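Probable nitrite reductase [nad(p)h] small subunit NIRD (Mycobacterium tuberculosis, PDB 4AIV) is probably required for the activity of the NADH-dependent nitrite reductase, which converts nitrite to ammonium, as its Rieske-like small subunit associated with NirB. Local coordinates at residues 9-14 with 27-32. Sequence-based numbering, arbitrary orientation.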
ATOM      1  N   VAL A   9       6.499  13.133   6.296  1.00 14.88           N
ATOM      2  CA  VAL A   9       5.286  13.925   6.424  1.00 14.56           C
ATOM      3  C   VAL A   9       4.101  12.987   6.515  1.00 12.57           C
ATOM      4  O   VAL A   9       3.724  12.350   5.522  1.00 10.29           O
ATOM      5  CB  VAL A   9       5.112  14.891   5.256  1.00 13.18           C
ATOM      6  CG1 VAL A   9       3.817  15.696   5.436  1.00 14.57           C
ATOM      7  CG2 VAL A   9       6.324  15.809   5.158  1.00 14.83           C
ATOM      8  N   TRP A  10       3.530  12.892   7.717  1.00 10.27           N
ATOM      9  CA  TRP A  10       2.508  11.890   8.008  1.00 11.50           C
ATOM     10  C   TRP A  10       1.107  12.375   7.678  1.00 13.42           C
ATOM     11  O   TRP A  10       0.721  13.498   8.016  1.00 11.24           O
ATOM     12  CB  TRP A  10       2.578  11.442   9.481  1.00  9.62           C
ATOM     13  CG  TRP A  10       3.866  10.726   9.814  1.00  9.95           C
ATOM     14  CD1 TRP A  10       4.985  11.267  10.379  1.00 10.61           C
ATOM     15  CD2 TRP A  10       4.156   9.341   9.570  1.00 11.12           C
ATOM     16  NE1 TRP A  10       5.956  10.296  10.523  1.00 13.70           N
ATOM     17  CE2 TRP A  10       5.480   9.109  10.024  1.00 13.45           C
ATOM     18  CE3 TRP A  10       3.443   8.272   9.018  1.00  9.48           C
ATOM     19  CZ2 TRP A  10       6.089   7.850   9.941  1.00 14.90           C
ATOM     20  CZ3 TRP A  10       4.050   7.020   8.934  1.00 10.58           C
ATOM     21  CH2 TRP A  10       5.359   6.823   9.398  1.00 13.24           C
ATOM     22  N   THR A  11       0.358  11.505   7.008  1.00  9.40           N
ATOM     23  CA  THR A  11      -1.067  11.685   6.805  1.00 11.81           C
ATOM     24  C   THR A  11      -1.791  10.620   7.616  1.00 11.37           C
ATOM     25  O   THR A  11      -1.492   9.429   7.503  1.00 10.93           O
ATOM     26  CB  THR A  11      -1.447  11.541   5.314  1.00  9.71           C
ATOM     27  OG1 THR A  11      -0.841  12.598   4.560  1.00 12.23           O
ATOM     28  CG2 THR A  11      -2.960  11.599   5.126  1.00 13.05           C
ATOM     29  N   THR A  12      -2.744  11.043   8.439  1.00 12.00           N
ATOM     30  CA  THR A  12      -3.538  10.103   9.222  1.00 15.10           C
ATOM     31  C   THR A  12      -4.620   9.493   8.342  1.00 16.76           C
ATOM     32  O   THR A  12      -5.452  10.214   7.791  1.00 14.34           O
ATOM     33  CB  THR A  12      -4.171  10.802  10.449  1.00 14.40           C
ATOM     34  OG1 THR A  12      -3.127  11.229  11.323  1.00 17.27           O
ATOM     35  CG2 THR A  12      -5.100   9.864  11.210  1.00 16.49           C
ATOM     36  N   ALA A  13      -4.591   8.168   8.188  1.00 11.50           N
ATOM     37  CA  ALA A  13      -5.558   7.475   7.339  1.00 12.15           C
ATOM     38  C   ALA A  13      -6.878   7.225   8.062  1.00 18.20           C
ATOM     39  O   ALA A  13      -7.932   7.713   7.647  1.00 18.35           O
ATOM     40  CB  ALA A  13      -4.974   6.137   6.812  1.00  8.35           C
ATOM     41  N   CYS A  14      -6.823   6.450   9.140  1.00 13.87           N
ATOM     42  CA  CYS A  14      -8.043   6.045   9.836  1.00 13.25           C
ATOM     43  C   CYS A  14      -7.718   5.363  11.141  1.00 14.31           C
ATOM     44  O   CYS A  14      -6.545   5.152  11.457  1.00 10.70           O
ATOM     45  CB  CYS A  14      -8.864   5.075   8.971  1.00 14.45           C
ATOM     46  SG  CYS A  14      -8.034   3.516   8.491  1.00 17.21           S
ATOM     47  N   VAL A  27      -5.855   6.173  -0.093  1.00 11.85           N
ATOM     48  CA  VAL A  27      -5.590   7.272   0.828  1.00 11.85           C
ATOM     49  C   VAL A  27      -4.887   8.398   0.068  1.00 12.25           C
ATOM     50  O   VAL A  27      -3.996   8.148  -0.744  1.00 11.10           O
ATOM     51  CB  VAL A  27      -4.697   6.805   2.009  1.00 12.17           C
ATOM     52  CG1 VAL A  27      -4.379   7.963   2.956  1.00 12.98           C
ATOM     53  CG2 VAL A  27      -5.369   5.665   2.760  1.00 13.35           C
ATOM     54  N   LEU A  28      -5.285   9.635   0.341  1.00 11.96           N
ATOM     55  CA  LEU A  28      -4.690  10.802  -0.301  1.00 12.05           C
ATOM     56  C   LEU A  28      -3.698  11.469   0.652  1.00 11.27           C
ATOM     57  O   LEU A  28      -4.073  11.902   1.741  1.00 13.41           O
ATOM     58  CB  LEU A  28      -5.801  11.790  -0.692  1.00 11.64           C
ATOM     59  CG  LEU A  28      -5.434  13.102  -1.390  1.00 13.30           C
ATOM     60  CD1 LEU A  28      -4.930  12.831  -2.793  1.00 12.27           C
ATOM     61  CD2 LEU A  28      -6.637  14.073  -1.428  1.00 11.19           C
ATOM     62  N   LEU A  29      -2.433  11.564   0.255  1.00 10.67           N
ATOM     63  CA  LEU A  29      -1.438  12.186   1.124  1.00 11.47           C
ATOM     64  C   LEU A  29      -1.443  13.705   0.954  1.00 14.62           C
ATOM     65  O   LEU A  29      -2.092  14.241   0.051  1.00 10.91           O
ATOM     66  CB  LEU A  29      -0.042  11.615   0.875  1.00  7.41           C
ATOM     67  CG  LEU A  29       0.107  10.091   0.960  1.00 11.48           C
ATOM     68  CD1 LEU A  29       1.579   9.682   0.765  1.00 11.47           C
ATOM     69  CD2 LEU A  29      -0.462   9.550   2.284  1.00 11.43           C
ATOM     70  N   ASP A  30      -0.712  14.389   1.828  1.00 13.27           N
ATOM     71  CA  ASP A  30      -0.734  15.848   1.889  1.00 16.01           C
ATOM     72  C   ASP A  30      -0.348  16.512   0.560  1.00 17.64           C
ATOM     73  O   ASP A  30      -0.854  17.590   0.230  1.00 14.39           O
ATOM     74  CB  ASP A  30       0.201  16.319   3.002  1.00 15.46           C
ATOM     75  CG  ASP A  30       1.650  16.197   2.615  1.00 17.29           C
ATOM     76  OD1 ASP A  30       2.132  15.050   2.415  1.00 13.98           O
ATOM     77  OD2 ASP A  30       2.303  17.252   2.481  1.00 20.32           O
ATOM     78  N   ASP A  31       0.524  15.865  -0.215  1.00 12.66           N
ATOM     79  CA  ASP A  31       0.986  16.449  -1.477  1.00 15.93           C
ATOM     80  C   ASP A  31       0.190  15.954  -2.685  1.00 13.39           C
ATOM     81  O   ASP A  31       0.527  16.258  -3.826  1.00 13.13           O
ATOM     82  CB  ASP A  31       2.479  16.180  -1.689  1.00 16.94           C
ATOM     83  CG  ASP A  31       2.761  14.745  -2.081  1.00 19.80           C
ATOM     84  OD1 ASP A  31       1.930  13.859  -1.774  1.00 17.26           O
ATOM     85  OD2 ASP A  31       3.824  14.494  -2.688  1.00 29.00           O
ATOM     86  N   GLY A  32      -0.861  15.178  -2.435  1.00 13.96           N
ATOM     87  CA  GLY A  32      -1.689  14.673  -3.514  1.00 13.08           C
ATOM     88  C   GLY A  32      -1.343  13.277  -4.006  1.00 16.15           C
ATOM     89  O   GLY A  32      -2.061  12.736  -4.855  1.00 11.78           O
TER
HETATM   90  O   HOH W   1       1.638  12.834   3.784  1.00 13.61           O
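V9, T11 and A13 pack against V27, L29 and D30 in a side-chain contact that sets edge strand 7-15 of the six-stranded antiparallel sheet of this Rieske-like fold against the end of the other edge strand, 25-28, and the turn that follows it. No backbone-to-backbone hydrogen bond joins 9-14 to 27-32; strand 7-15 pairs instead with strand 110-117, and V27 with V35, consistent with a sheet curled enough to bring its edges together through side chains. T11 is central. With its hydroxyl anti to the carbonyl carbon (chi1 -65°), OG1 turns to the type I turn that starts at L29 and accepts a weak, bent bond from D30 N (3.3 Å, 127°), while CG2 lies 3.6 Å from L28 O. L29 CD2 comes up against T11 CB at 3.8 Å; the L29 side chain also touches V113 and Y101. Farther along, A13 CB meets V27 CG2 at 4.1 Å, both residues touching L37. At the other end V9 crosses the D30 carboxylate at about a right angle, CG1 3.5 Å from OD1. One water ties the polar atoms together: it donates to V9 O and to D30 OD1 (2.7 Å) and accepts from T11 OG1 (2.6 Å). OD1 also forms a salt bridge with R115, on the neighbouring strand 110-117. The polar link here therefore probably depends largely on this water and on the D30 carboxylate held by R115.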